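Local coordinates for FERM, ARHGEF and pleckstrin domain-containing protein 2 (PDB 4GYV), which acts as a guanine nucleotide exchange factor that activates the small GTPase RAC1, and is represented here by its all-helical DH domain, at residues T18-Y22 with R156-Y160. Sequence-based numbering, arbitrary orientation.
Sequences TERTY and RLVHY
R156 reaches from helix 152-170 to the long helix 7-39 and meets T18, E19 and Y22 at once. The two helices run antiparallel, their local axes 12.2 Å apart, a gap that long side chains bridge. R156 leaves the backbone with CG anti to N (chi1 -175°), then bends at chi2, which lays its aliphatic part over one face of the Y22 ring; CG sits 3.9 Å from the ring centroid in a CH-pi contact. Beyond it the guanidinium grips E19 side-on: NE (2.9 Å) and NH2 (2.7 Å) both bond to E19 OE1, which lies near the guanidinium plane. NH1 turns to T18 OG1 at 2.9 Å, tilted out of that plane; the same hydroxyl is hydrogen-bonded to the carbonyl of E14. Cut back to alanine, R156 would probably leave the E19 carboxylate without its arginine partner and one face of the Y22 ring without its aliphatic cover. One turn on, H159 brings CE1 to a loose 4.3 Å from T18 OG1, while its NE2 is hydrogen-bonded to E14 of the second subunit. Y160 then brings its hydroxyl to E19 OE1 at 2.7 Å, the carboxylate and ring planes 21° apart. With three donors on OE1 and H62 of helix 56-77 bonded to OE2, the buried carboxylate is held at both oxygens and likely stays ionised, a polar link within the helical core of the DH domain.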
loop_
_atom_site.group_PDB
_atom_site.type_symbol
_atom_site.label_atom_id
_atom_site.label_comp_id
_atom_site.label_asym_id
_atom_site.label_seq_id
_atom_site.Cartn_x
_atom_site.Cartn_y
_atom_site.Cartn_z
ATOM N N THR A 18 -0.697 12.308 5.692
ATOM C CA THR A 18 -1.203 13.045 4.552
ATOM C C THR A 18 -0.171 13.206 3.434
ATOM O O THR A 18 -0.536 13.304 2.272
ATOM C CB THR A 18 -1.822 14.412 4.950
ATOM O OG1 THR A 18 -0.827 15.264 5.526
ATOM C CG2 THR A 18 -2.964 14.207 5.905
ATOM N N GLU A 19 1.109 13.226 3.777
ATOM C CA GLU A 19 2.156 13.267 2.751
ATOM C C GLU A 19 2.179 11.999 1.876
ATOM O O GLU A 19 2.270 12.101 0.649
ATOM C CB GLU A 19 3.542 13.484 3.365
ATOM C CG GLU A 19 4.600 13.856 2.341
ATOM C CD GLU A 19 4.475 15.322 1.863
ATOM O OE1 GLU A 19 3.601 16.067 2.368
ATOM O OE2 GLU A 19 5.258 15.732 0.978
ATOM N N ARG A 20 2.109 10.826 2.521
ATOM C CA ARG A 20 2.083 9.536 1.835
ATOM C C ARG A 20 0.953 9.486 0.798
ATOM O O ARG A 20 1.180 9.098 -0.344
ATOM C CB ARG A 20 1.951 8.378 2.831
ATOM C CG ARG A 20 3.173 7.463 2.955
ATOM C CD ARG A 20 2.891 6.163 3.733
ATOM N NE ARG A 20 3.649 6.053 4.993
ATOM C CZ ARG A 20 3.130 6.178 6.221
ATOM N NH1 ARG A 20 1.833 6.427 6.382
ATOM N NH2 ARG A 20 3.908 6.050 7.295
ATOM N N THR A 21 -0.252 9.899 1.190
ATOM C CA THR A 21 -1.390 9.912 0.285
ATOM C C THR A 21 -1.195 10.872 -0.883
ATOM O O THR A 21 -1.535 10.559 -2.018
ATOM C CB THR A 21 -2.663 10.365 0.991
ATOM O OG1 THR A 21 -2.941 9.482 2.060
ATOM C CG2 THR A 21 -3.848 10.327 0.030
ATOM N N TYR A 22 -0.685 12.063 -0.601
ATOM C CA TYR A 22 -0.593 13.086 -1.630
ATOM C C TYR A 22 0.373 12.589 -2.685
ATOM O O TYR A 22 0.176 12.825 -3.879
ATOM C CB TYR A 22 -0.174 14.429 -1.023
ATOM C CG TYR A 22 0.472 15.415 -1.957
ATOM C CD1 TYR A 22 -0.276 16.131 -2.865
ATOM C CD2 TYR A 22 1.835 15.647 -1.909
ATOM C CE1 TYR A 22 0.324 17.041 -3.722
ATOM C CE2 TYR A 22 2.444 16.548 -2.755
ATOM C CZ TYR A 22 1.685 17.238 -3.658
ATOM O OH TYR A 22 2.286 18.145 -4.491
ATOM N N ARG A 156 -1.453 21.446 -1.409
ATOM C CA ARG A 156 -0.597 20.823 -0.388
ATOM C C ARG A 156 0.197 21.889 0.339
ATOM O O ARG A 156 0.407 21.798 1.548
ATOM C CB ARG A 156 0.348 19.787 -0.989
ATOM C CG ARG A 156 1.173 19.014 -0.001
ATOM C CD ARG A 156 0.317 18.114 0.872
ATOM N NE ARG A 156 1.120 17.411 1.882
ATOM C CZ ARG A 156 0.665 17.006 3.068
ATOM N NH1 ARG A 156 -0.590 17.230 3.416
ATOM N NH2 ARG A 156 1.468 16.379 3.910
ATOM N N LEU A 157 0.633 22.908 -0.395
ATOM C CA LEU A 157 1.411 23.967 0.223
ATOM C C LEU A 157 0.573 24.739 1.239
ATOM O O LEU A 157 1.061 25.124 2.288
ATOM C CB LEU A 157 1.996 24.899 -0.831
ATOM C CG LEU A 157 2.820 24.157 -1.876
ATOM C CD1 LEU A 157 3.458 25.165 -2.771
ATOM C CD2 LEU A 157 3.890 23.311 -1.232
ATOM N N VAL A 158 -0.698 24.939 0.928
ATOM C CA VAL A 158 -1.606 25.623 1.829
ATOM C C VAL A 158 -1.777 24.803 3.091
ATOM O O VAL A 158 -1.730 25.328 4.199
ATOM C CB VAL A 158 -2.967 25.800 1.169
ATOM C CG1 VAL A 158 -4.013 26.187 2.195
ATOM C CG2 VAL A 158 -2.867 26.830 0.080
ATOM N N HIS A 159 -1.973 23.507 2.906
ATOM C CA HIS A 159 -2.031 22.570 4.008
ATOM C C HIS A 159 -0.816 22.687 4.913
ATOM O O HIS A 159 -0.970 22.688 6.125
ATOM C CB HIS A 159 -2.157 21.141 3.485
ATOM C CG HIS A 159 -2.828 20.209 4.446
ATOM N ND1 HIS A 159 -3.192 18.923 4.113
ATOM C CD2 HIS A 159 -3.197 20.376 5.736
ATOM C CE1 HIS A 159 -3.765 18.343 5.154
ATOM N NE2 HIS A 159 -3.786 19.207 6.150
ATOM N N TYR A 160 0.383 22.787 4.329
ATOM C CA TYR A 160 1.608 22.973 5.113
ATOM C C TYR A 160 1.508 24.216 6.006
ATOM O O TYR A 160 1.853 24.168 7.193
ATOM C CB TYR A 160 2.847 23.103 4.225
ATOM C CG TYR A 160 3.337 21.822 3.557
ATOM C CD1 TYR A 160 2.877 20.559 3.954
ATOM C CD2 TYR A 160 4.272 21.877 2.524
ATOM C CE1 TYR A 160 3.339 19.387 3.324
ATOM C CE2 TYR A 160 4.739 20.722 1.900
ATOM C CZ TYR A 160 4.271 19.489 2.303
ATOM O OH TYR A 160 4.746 18.369 1.665
#